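PDB 6JWS: 7,8-dihydro-6-hydroxymethylpterin pyrophosphokinase-dihydropteroate synthase from Plasmodium falciparum, which probably carries out two successive steps of folate biosynthesis, pyrophosphorylating 6-hydroxymethyl-7,8-dihydropterin with ATP and then condensing the product with 4-aminobenzoate to give 7,8-dihydropteroate. Local coordinates for residues 23-28 with 161-166; 124-129 with 217-222; 91-96 with 237-242. The protein carries 1 engineered substitution. All coordinates share one frame; numbering follows the deposited sequence.

Contact 1 (23-28 with 161-166)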
loop_
_atom_site.group_PDB
_atom_site.type_symbol
_atom_site.label_atom_id
_atom_site.label_comp_id
_atom_site.label_asym_id
_atom_site.label_seq_id
_atom_site.Cartn_x
_atom_site.Cartn_y
_atom_site.Cartn_z
ATOM N N GLY B 23 3.896 8.719 -36.171
ATOM C CA GLY B 23 4.747 7.729 -35.526
ATOM C C GLY B 23 6.226 8.059 -35.698
ATOM O O GLY B 23 6.613 8.645 -36.697
ATOM N N THR B 24 7.039 7.724 -34.696
ATOM C CA THR B 24 8.482 7.827 -34.810
ATOM C C THR B 24 9.115 6.700 -34.006
ATOM O O THR B 24 8.488 6.184 -33.090
ATOM C CB THR B 24 9.006 9.197 -34.366
ATOM O OG1 THR B 24 10.428 9.084 -34.453
ATOM C CG2 THR B 24 8.635 9.569 -32.948
ATOM N N ASN B 25 10.360 6.346 -34.346
ATOM C CA ASN B 25 11.109 5.305 -33.658
ATOM C C ASN B 25 12.132 5.927 -32.712
ATOM O O ASN B 25 12.752 5.227 -31.918
ATOM C CB ASN B 25 11.824 4.378 -34.645
ATOM C CG ASN B 25 10.864 3.674 -35.580
ATOM O OD1 ASN B 25 10.875 3.918 -36.787
ATOM N ND2 ASN B 25 10.021 2.815 -35.032
ATOM N N ASP B 26 12.300 7.246 -32.805
ATOM C CA ASP B 26 13.317 7.971 -32.061
ATOM C C ASP B 26 12.769 8.347 -30.683
ATOM O O ASP B 26 11.925 9.230 -30.567
ATOM C CB ASP B 26 13.799 9.173 -32.883
ATOM C CG ASP B 26 14.953 9.945 -32.273
ATOM O OD1 ASP B 26 15.433 9.539 -31.195
ATOM O OD2 ASP B 26 15.359 10.955 -32.881
ATOM N N ARG B 27 13.283 7.688 -29.636
ATOM C CA ARG B 27 12.780 7.833 -28.278
ATOM C C ARG B 27 13.175 9.182 -27.670
ATOM O O ARG B 27 12.309 9.904 -27.167
ATOM C CB ARG B 27 13.208 6.635 -27.420
ATOM C CG ARG B 27 13.066 6.855 -25.920
ATOM C CD ARG B 27 13.389 5.638 -25.072
ATOM N NE ARG B 27 13.868 5.972 -23.736
ATOM C CZ ARG B 27 13.198 6.675 -22.817
ATOM N NH1 ARG B 27 11.998 7.167 -23.077
ATOM N NH2 ARG B 27 13.747 6.898 -21.636
ATOM N N ARG B 28 14.477 9.516 -27.708
ATOM C CA ARG B 28 15.000 10.716 -27.062
ATOM C C ARG B 28 14.253 11.932 -27.594
ATOM O O ARG B 28 13.967 12.847 -26.828
ATOM C CB ARG B 28 16.522 10.859 -27.240
ATOM C CG ARG B 28 17.188 12.041 -26.518
ATOM C CD ARG B 28 18.621 12.377 -26.959
ATOM N NE ARG B 28 18.831 12.768 -28.361
ATOM C CZ ARG B 28 19.274 13.953 -28.800
ATOM N NH1 ARG B 28 19.416 14.165 -30.099
ATOM N NH2 ARG B 28 19.578 14.916 -27.948
ATOM N N SER B 161 12.675 -2.450 -32.011
ATOM C CA SER B 161 12.553 -1.006 -31.669
ATOM C C SER B 161 11.189 -0.710 -31.043
ATOM O O SER B 161 10.217 -1.428 -31.270
ATOM C CB SER B 161 12.794 -0.141 -32.882
ATOM O OG SER B 161 14.116 -0.311 -33.368
ATOM N N TYR B 162 11.141 0.366 -30.252
ATOM C CA TYR B 162 9.893 0.914 -29.750
ATOM C C TYR B 162 9.327 1.906 -30.764
ATOM O O TYR B 162 10.077 2.609 -31.443
ATOM C CB TYR B 162 10.131 1.635 -28.422
ATOM C CG TYR B 162 10.551 0.771 -27.259
ATOM C CD1 TYR B 162 9.636 -0.025 -26.587
ATOM C CD2 TYR B 162 11.860 0.786 -26.801
ATOM C CE1 TYR B 162 10.013 -0.800 -25.500
ATOM C CE2 TYR B 162 12.255 0.014 -25.717
ATOM C CZ TYR B 162 11.327 -0.780 -25.065
ATOM O OH TYR B 162 11.700 -1.540 -23.994
ATOM N N PHE B 163 7.995 1.961 -30.849
ATOM C CA PHE B 163 7.317 2.980 -31.632
ATOM C C PHE B 163 6.638 3.981 -30.695
ATOM O O PHE B 163 6.144 3.613 -29.625
ATOM C CB PHE B 163 6.316 2.341 -32.598
ATOM C CG PHE B 163 6.920 1.670 -33.807
ATOM C CD1 PHE B 163 7.561 0.442 -33.699
ATOM C CD2 PHE B 163 6.825 2.256 -35.062
ATOM C CE1 PHE B 163 8.114 -0.172 -34.814
ATOM C CE2 PHE B 163 7.367 1.637 -36.181
ATOM C CZ PHE B 163 8.015 0.425 -36.054
ATOM N N TYR B 164 6.636 5.249 -31.122
ATOM C CA TYR B 164 6.000 6.354 -30.428
ATOM C C TYR B 164 4.934 6.912 -31.354
ATOM O O TYR B 164 5.224 7.291 -32.489
ATOM C CB TYR B 164 7.033 7.376 -29.933
ATOM C CG TYR B 164 8.010 6.727 -28.992
ATOM C CD1 TYR B 164 9.153 6.096 -29.475
ATOM C CD2 TYR B 164 7.731 6.627 -27.640
ATOM C CE1 TYR B 164 10.020 5.419 -28.630
ATOM C CE2 TYR B 164 8.589 5.957 -26.782
ATOM C CZ TYR B 164 9.728 5.340 -27.280
ATOM O OH TYR B 164 10.574 4.663 -26.447
ATOM N N ASN B 165 3.705 6.949 -30.839
ATOM C CA ASN B 165 2.522 7.032 -31.670
ATOM C C ASN B 165 1.542 8.034 -31.079
ATOM O O ASN B 165 1.358 8.088 -29.872
ATOM C CB ASN B 165 1.798 5.684 -31.660
ATOM C CG ASN B 165 1.455 5.203 -33.046
ATOM O OD1 ASN B 165 2.354 4.906 -33.839
ATOM N ND2 ASN B 165 0.163 5.114 -33.337
ATOM N N LEU B 166 0.820 8.712 -31.960
ATOM C CA LEU B 166 -0.212 9.644 -31.559
ATOM C C LEU B 166 -1.169 9.792 -32.734
ATOM O O LEU B 166 -0.709 9.899 -33.865
ATOM C CB LEU B 166 0.501 10.965 -31.229
ATOM C CG LEU B 166 -0.363 12.218 -31.214
ATOM C CD1 LEU B 166 -1.245 12.191 -29.990
ATOM C CD2 LEU B 166 0.520 13.445 -31.175
#
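Asn25 sets its amide nitrogen over the centre of the Phe163 ring, ND2 standing 3.0 Å above the ring plane. The two side chains lie side by side and point the same way, but the amide plane is turned 78° from the ring, so the NH2 end rather than the flat of the amide meets the aromatic face. With CG anti to the carbonyl carbon (chi1 -60°), Asn25 is swung back beside its own backbone N and over the phenyl group.

Tyr164 shares a face of the sheet with Thr24. Tyr164 CB lies 4.1 Å from Thr24 CG2, while farther out the ring extends to Arg27, in the turn that follows the strand. There the aliphatic part of Arg27, extended from CG to NE, crosses the phenol obliquely: Arg27 CB is 3.6 Å from Tyr164 CE1, and Arg27 CD is 3.3 Å from Tyr164 OH. The hydroxyl itself is hydrogen-bonded to Glu56 OE1, which fixes the outer end of the ring.

Between these side chains the backbones pair antiparallel. Thr24 and Tyr164 form a hydrogen-bonded pair, with Thr24 N to Tyr164 O and Tyr164 N to Thr24 O both 2.9 Å. Thr24 OG1 accepts from Asp26 N at 3.1 Å, an ST turn that bends the chain off the strand, and it is hydrogen-bonded to Ile206 O.

Gly23 and Asn165 continue the pairing into the central antiparallel sheet of the HPPK domain, where strand 16-24 runs between 163-172 and 208-214. Helix 30-44 covers Thr24 and Tyr164, and strand 382-384 packs against Arg27 and Tyr164.

Contact 2 (124-129 with 217-222)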
loop_
_atom_site.group_PDB
_atom_site.type_symbol
_atom_site.label_atom_id
_atom_site.label_comp_id
_atom_site.label_asym_id
_atom_site.label_seq_id
_atom_site.Cartn_x
_atom_site.Cartn_y
_atom_site.Cartn_z
ATOM N N LEU B 124 -12.713 11.228 -55.258
ATOM C CA LEU B 124 -11.981 10.042 -55.676
ATOM C C LEU B 124 -12.961 8.877 -55.793
ATOM O O LEU B 124 -14.045 8.907 -55.211
ATOM C CB LEU B 124 -10.860 9.727 -54.684
ATOM C CG LEU B 124 -9.675 10.694 -54.677
ATOM C CD1 LEU B 124 -8.532 10.145 -53.832
ATOM C CD2 LEU B 124 -9.191 10.984 -56.089
ATOM N N LYS B 125 -12.576 7.862 -56.572
ATOM C CA LYS B 125 -13.449 6.722 -56.803
ATOM C C LYS B 125 -13.408 5.809 -55.581
ATOM O O LYS B 125 -12.330 5.501 -55.075
ATOM C CB LYS B 125 -13.035 5.982 -58.082
ATOM C CG LYS B 125 -13.698 6.461 -59.369
ATOM C CD LYS B 125 -12.920 6.137 -60.645
ATOM C CE LYS B 125 -12.432 4.705 -60.765
ATOM N NZ LYS B 125 -13.524 3.710 -60.626
ATOM N N GLU B 126 -14.592 5.376 -55.130
ATOM C CA GLU B 126 -14.716 4.485 -53.984
ATOM C C GLU B 126 -14.802 3.023 -54.425
ATOM O O GLU B 126 -15.296 2.722 -55.510
ATOM C CB GLU B 126 -15.952 4.852 -53.160
ATOM C CG GLU B 126 -15.780 6.123 -52.337
ATOM C CD GLU B 126 -16.868 6.355 -51.302
ATOM O OE1 GLU B 126 -18.008 6.686 -51.702
ATOM O OE2 GLU B 126 -16.582 6.182 -50.098
ATOM N N VAL B 127 -14.316 2.126 -53.557
ATOM C CA VAL B 127 -14.510 0.684 -53.664
ATOM C C VAL B 127 -15.622 0.268 -52.696
ATOM O O VAL B 127 -15.985 1.025 -51.797
ATOM C CB VAL B 127 -13.193 -0.103 -53.448
ATOM C CG1 VAL B 127 -12.229 0.053 -54.619
ATOM C CG2 VAL B 127 -12.480 0.254 -52.144
ATOM N N ASN B 128 -16.193 -0.924 -52.910
ATOM C CA ASN B 128 -17.185 -1.482 -52.000
ATOM C C ASN B 128 -16.466 -2.145 -50.827
ATOM O O ASN B 128 -15.251 -2.347 -50.868
ATOM C CB ASN B 128 -18.149 -2.449 -52.703
ATOM C CG ASN B 128 -17.449 -3.563 -53.462
ATOM O OD1 ASN B 128 -16.674 -4.340 -52.898
ATOM N ND2 ASN B 128 -17.720 -3.653 -54.755
ATOM N N VAL B 129 -17.241 -2.518 -49.802
ATOM C CA VAL B 129 -16.695 -3.083 -48.578
ATOM C C VAL B 129 -15.880 -4.342 -48.882
ATOM O O VAL B 129 -14.704 -4.404 -48.521
ATOM C CB VAL B 129 -17.778 -3.339 -47.512
ATOM C CG1 VAL B 129 -17.164 -3.870 -46.223
ATOM C CG2 VAL B 129 -18.605 -2.090 -47.228
ATOM N N PHE B 217 -15.361 7.874 -46.403
ATOM C CA PHE B 217 -14.952 7.294 -47.677
ATOM C C PHE B 217 -14.365 5.896 -47.479
ATOM O O PHE B 217 -13.699 5.618 -46.479
ATOM C CB PHE B 217 -13.896 8.156 -48.383
ATOM C CG PHE B 217 -14.309 9.561 -48.756
ATOM C CD1 PHE B 217 -15.636 9.959 -48.711
ATOM C CD2 PHE B 217 -13.362 10.477 -49.185
ATOM C CE1 PHE B 217 -16.003 11.257 -49.032
ATOM C CE2 PHE B 217 -13.729 11.777 -49.512
ATOM C CZ PHE B 217 -15.050 12.161 -49.436
ATOM N N THR B 218 -14.591 5.040 -48.482
ATOM C CA THR B 218 -13.943 3.746 -48.601
ATOM C C THR B 218 -13.220 3.706 -49.945
ATOM O O THR B 218 -13.862 3.603 -50.989
ATOM C CB THR B 218 -14.983 2.620 -48.555
ATOM O OG1 THR B 218 -15.857 2.794 -47.441
ATOM C CG2 THR B 218 -14.358 1.242 -48.514
ATOM N N ILE B 219 -11.887 3.772 -49.904
ATOM C CA ILE B 219 -11.065 3.927 -51.093
ATOM C C ILE B 219 -9.932 2.902 -51.058
ATOM O O ILE B 219 -9.347 2.670 -50.002
ATOM C CB ILE B 219 -10.507 5.364 -51.149
ATOM C CG1 ILE B 219 -11.601 6.368 -51.514
ATOM C CG2 ILE B 219 -9.296 5.465 -52.069
ATOM C CD1 ILE B 219 -11.386 7.738 -50.929
ATOM N N PHE B 220 -9.641 2.296 -52.225
ATOM C CA PHE B 220 -8.402 1.568 -52.454
ATOM C C PHE B 220 -7.957 1.798 -53.897
ATOM O O PHE B 220 -8.598 1.315 -54.826
ATOM C CB PHE B 220 -8.531 0.078 -52.101
ATOM C CG PHE B 220 -7.217 -0.607 -51.794
ATOM C CD1 PHE B 220 -6.383 -1.050 -52.811
ATOM C CD2 PHE B 220 -6.796 -0.788 -50.480
ATOM C CE1 PHE B 220 -5.165 -1.657 -52.521
ATOM C CE2 PHE B 220 -5.581 -1.392 -50.189
ATOM C CZ PHE B 220 -4.764 -1.831 -51.211
ATOM N N MET B 221 -6.859 2.544 -54.069
ATOM C CA MET B 221 -6.363 2.904 -55.388
ATOM C C MET B 221 -5.023 2.208 -55.598
ATOM O O MET B 221 -4.052 2.543 -54.923
ATOM C CB MET B 221 -6.183 4.421 -55.510
ATOM C CG MET B 221 -7.490 5.172 -55.719
ATOM S SD MET B 221 -7.307 6.990 -55.820
ATOM C CE MET B 221 -6.046 7.161 -57.084
ATOM N N LYS B 222 -4.989 1.263 -56.551
ATOM C CA LYS B 222 -4.018 0.176 -56.552
ATOM C C LYS B 222 -2.665 0.604 -57.116
ATOM O O LYS B 222 -1.630 0.137 -56.639
ATOM C CB LYS B 222 -4.569 -1.063 -57.264
ATOM C CG LYS B 222 -5.321 -2.045 -56.371
ATOM C CD LYS B 222 -5.902 -3.235 -57.111
ATOM C CE LYS B 222 -7.120 -2.878 -57.940
ATOM N NZ LYS B 222 -7.886 -4.082 -58.345
HETATM O O HOH W 1 -11.639 3.055 -54.684
#
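Glu126 reaches alongside the backbone of Phe217 and Thr218. Glu126 CB lies 3.3 Å from Thr218 O, and CG is almost as close to the same oxygen. Beyond CG the chain is extended (chi2 -168°), which carries the carboxylate past Thr218 O to the preceding peptide, Glu126 CD coming 3.9 Å from Thr218 N. At the tip, Glu126 OE2 accepts a hydrogen bond from Thr218 N at 2.8 Å through its anti lone pair, the one away from OE1, with an N-H...O angle of 162°; the same oxygen also rests against Phe217 CA.

One residue on, Val127 N donates to Thr218 O at 3.0 Å, so the two bonds grip both ends of Thr218 from neighbouring residues. Val127 then lays CG2 over the next peptide, 3.5 Å from Phe220 N. A water joins the segments as well, donating to Lys125 O and accepting from Phe220 N. Farther back, Leu124 CD1 meets Met221 SD at 3.9 Å, the two side chains crossing at about a right angle beside Leu178 of helix 177-190.

The arrangement is an irregular segment leading into helix 129-148, for which Asn128 is the N-cap, its OD1 accepting from Asn131 N, laid across a short strand. That strand, 219-221, pairs antiparallel with 316-318, and Phe220 meets Phe315, placing the contact just behind the ATP pocket of the HPPK domain.

Contact 3 (91-96 with 237-242)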
loop_
_atom_site.group_PDB
_atom_site.type_symbol
_atom_site.label_atom_id
_atom_site.label_comp_id
_atom_site.label_asym_id
_atom_site.label_seq_id
_atom_site.Cartn_x
_atom_site.Cartn_y
_atom_site.Cartn_z
ATOM N N ASN B 91 12.306 29.073 -41.081
ATOM C CA ASN B 91 12.252 29.369 -42.508
ATOM C C ASN B 91 11.290 28.408 -43.204
ATOM O O ASN B 91 11.714 27.510 -43.929
ATOM C CB ASN B 91 13.639 29.315 -43.161
ATOM C CG ASN B 91 14.663 30.203 -42.485
ATOM O OD1 ASN B 91 15.536 29.714 -41.768
ATOM N ND2 ASN B 91 14.566 31.507 -42.703
ATOM N N LEU B 92 9.990 28.607 -42.979
ATOM C CA LEU B 92 8.982 27.759 -43.594
ATOM C C LEU B 92 8.189 28.593 -44.588
ATOM O O LEU B 92 8.007 29.792 -44.382
ATOM C CB LEU B 92 8.030 27.221 -42.519
ATOM C CG LEU B 92 8.531 26.073 -41.642
ATOM C CD1 LEU B 92 7.560 25.838 -40.494
ATOM C CD2 LEU B 92 8.709 24.799 -42.451
ATOM N N GLU B 93 7.684 27.927 -45.630
ATOM C CA GLU B 93 6.823 28.570 -46.607
ATOM C C GLU B 93 5.467 28.815 -45.959
ATOM O O GLU B 93 4.915 27.917 -45.327
ATOM C CB GLU B 93 6.650 27.683 -47.841
ATOM C CG GLU B 93 7.916 27.523 -48.664
ATOM C CD GLU B 93 8.001 26.194 -49.396
ATOM O OE1 GLU B 93 7.490 25.192 -48.853
ATOM O OE2 GLU B 93 8.573 26.162 -50.505
ATOM N N GLU B 94 4.950 30.037 -46.127
ATOM C CA GLU B 94 3.636 30.397 -45.616
ATOM C C GLU B 94 2.582 29.502 -46.263
ATOM O O GLU B 94 2.759 29.036 -47.385
ATOM C CB GLU B 94 3.359 31.887 -45.838
ATOM C CG GLU B 94 4.048 32.798 -44.825
ATOM C CD GLU B 94 3.284 33.088 -43.538
ATOM O OE1 GLU B 94 2.183 32.525 -43.355
ATOM O OE2 GLU B 94 3.788 33.883 -42.711
ATOM N N SER B 95 1.501 29.239 -45.520
ATOM C CA SER B 95 0.338 28.530 -46.030
ATOM C C SER B 95 -0.476 29.489 -46.895
ATOM O O SER B 95 -0.278 30.698 -46.819
ATOM C CB SER B 95 -0.487 27.983 -44.889
ATOM O OG SER B 95 -1.691 27.390 -45.353
ATOM N N LYS B 96 -1.386 28.942 -47.714
ATOM C CA LYS B 96 -2.277 29.761 -48.519
ATOM C C LYS B 96 -3.617 29.900 -47.807
ATOM O O LYS B 96 -4.548 30.502 -48.336
ATOM C CB LYS B 96 -2.487 29.147 -49.908
ATOM C CG LYS B 96 -1.310 29.261 -50.866
ATOM C CD LYS B 96 -1.746 29.234 -52.313
ATOM C CE LYS B 96 -0.613 29.550 -53.267
ATOM N NZ LYS B 96 -1.049 29.454 -54.680
ATOM N N LYS B 237 -1.683 24.566 -54.554
ATOM C CA LYS B 237 -3.055 24.902 -54.231
ATOM C C LYS B 237 -3.164 25.223 -52.739
ATOM O O LYS B 237 -4.140 25.844 -52.325
ATOM C CB LYS B 237 -3.968 23.742 -54.637
ATOM C CG LYS B 237 -5.434 23.884 -54.259
ATOM C CD LYS B 237 -6.306 22.809 -54.880
ATOM C CE LYS B 237 -7.663 22.679 -54.216
ATOM N NZ LYS B 237 -8.447 23.937 -54.223
ATOM N N TYR B 238 -2.164 24.806 -51.945
ATOM C CA TYR B 238 -2.267 24.898 -50.495
ATOM C C TYR B 238 -1.073 25.628 -49.885
ATOM O O TYR B 238 -1.212 26.227 -48.820
ATOM C CB TYR B 238 -2.448 23.519 -49.853
ATOM C CG TYR B 238 -3.647 22.750 -50.339
ATOM C CD1 TYR B 238 -4.933 23.181 -50.056
ATOM C CD2 TYR B 238 -3.497 21.583 -51.071
ATOM C CE1 TYR B 238 -6.046 22.487 -50.506
ATOM C CE2 TYR B 238 -4.599 20.878 -51.529
ATOM C CZ TYR B 238 -5.878 21.330 -51.245
ATOM O OH TYR B 238 -6.971 20.635 -51.685
ATOM N N ILE B 239 0.090 25.570 -50.548
ATOM C CA ILE B 239 1.289 26.205 -50.019
ATOM C C ILE B 239 1.818 27.228 -51.031
ATOM O O ILE B 239 1.772 26.987 -52.239
ATOM C CB ILE B 239 2.336 25.141 -49.612
ATOM C CG1 ILE B 239 1.744 24.079 -48.674
ATOM C CG2 ILE B 239 3.588 25.779 -49.019
ATOM C CD1 ILE B 239 2.653 22.898 -48.406
ATOM N N HIS B 240 2.284 28.381 -50.526
ATOM C CA HIS B 240 3.015 29.369 -51.311
ATOM C C HIS B 240 4.447 28.881 -51.494
ATOM O O HIS B 240 5.300 29.140 -50.646
ATOM C CB HIS B 240 3.064 30.737 -50.600
ATOM C CG HIS B 240 1.810 31.545 -50.672
ATOM N ND1 HIS B 240 1.006 31.767 -49.565
ATOM C CD2 HIS B 240 1.227 32.203 -51.701
ATOM C CE1 HIS B 240 -0.030 32.508 -49.914
ATOM N NE2 HIS B 240 0.084 32.794 -51.224
ATOM N N LEU B 241 4.708 28.183 -52.606
ATOM C CA LEU B 241 5.989 27.513 -52.791
ATOM C C LEU B 241 7.067 28.485 -53.272
ATOM O O LEU B 241 6.799 29.380 -54.074
ATOM C CB LEU B 241 5.813 26.342 -53.761
ATOM C CG LEU B 241 5.017 25.165 -53.202
ATOM C CD1 LEU B 241 4.368 24.370 -54.324
ATOM C CD2 LEU B 241 5.900 24.274 -52.342
ATOM N N GLU B 242 8.291 28.270 -52.768
ATOM C CA GLU B 242 9.468 29.059 -53.098
ATOM C C GLU B 242 9.904 28.737 -54.534
ATOM O O GLU B 242 10.356 29.672 -55.228
ATOM C CB GLU B 242 10.603 28.726 -52.125
ATOM C CG GLU B 242 11.520 29.898 -51.817
ATOM C CD GLU B 242 11.249 30.621 -50.505
ATOM O OE1 GLU B 242 10.061 30.830 -50.171
ATOM O OE2 GLU B 242 12.231 30.970 -49.815
HETATM O O HOH W 2 -1.517 25.011 -46.283
#
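Tyr238 O accepts two hydrogen bonds, one from Lys96 N and one from a water. Lys96 N donates at 2.9 Å from above the carbonyl plane of Tyr238 O, and the water, which also bonds Ser95 OG, donates to Tyr238 O at 2.8 Å. The serine hydroxyl also accepts from Tyr97 N, within its own loop.

A second backbone bond, His240 N to Glu94 O at 3.2 Å, has the N-H meeting the carbonyl nearly end-on and completes a single bridge between Ser95 and Ile239. The His240 ring stands beside this bridge. At its edge ND1 makes a weak hydrogen bond to Ser95 O, and over one face lies Lys96, whose CG sits 3.6 Å from the ring centroid and only 10° off the normal, a CH-pi contact. The lysine chain, extended beyond CG, continues across the ring until Lys96 CE lies 3.6 Å from His240 CD2, and its ammonium group bonds to Ser236 O.

At the other end Glu93 points toward the opposing segment. Glu93 CB packs against Ile239 CG2 at 3.8 Å, and the extended chain brings Glu93 OE2 to Glu242 N at 3.1 Å with a nearly straight N-H...O angle of 170°. This donor arrives on the anti side of the carboxylate, 33° out of its plane, although Glu242 is poorly ordered and this end is less certain. Ile239 and Leu241 lean on Tyr186 of helix 177-190, and Ile239 also reaches Tyr44 of helix 30-44.

Two main-chain bonds and two between side chain and main chain thus join loops without regular structure, with Lys96 packed on the His240 face. The lysine meets the histidine through its methylenes, leaving Lys96 NZ 4.9 Å from His240 NE2, the two not in contact.

Overall arrangement
All three contacts belong to the HPPK half of the enzyme, yet none touches another: their centres lie 28 to 30 Å apart, and the closest approach, between contacts 2 and 3, is about 11 Å between nearest atoms. Contacts 1 and 2 approach the ATP from different parts of the fold. Phe163 in contact 1 has its side chain about 8 Å from the nucleotide, and Phe220 in contact 2 about 7 Å. Gly23 lies about 8 Å from the magnesium ion held by Asp208 and Asp210. Contact 3 is near the calcium site, the Ser95 side chain lying about 7 Å from the ion. Along the chain, contact 2 is nested within the loop closed by contact 3, whereas contact 1 interleaves with both.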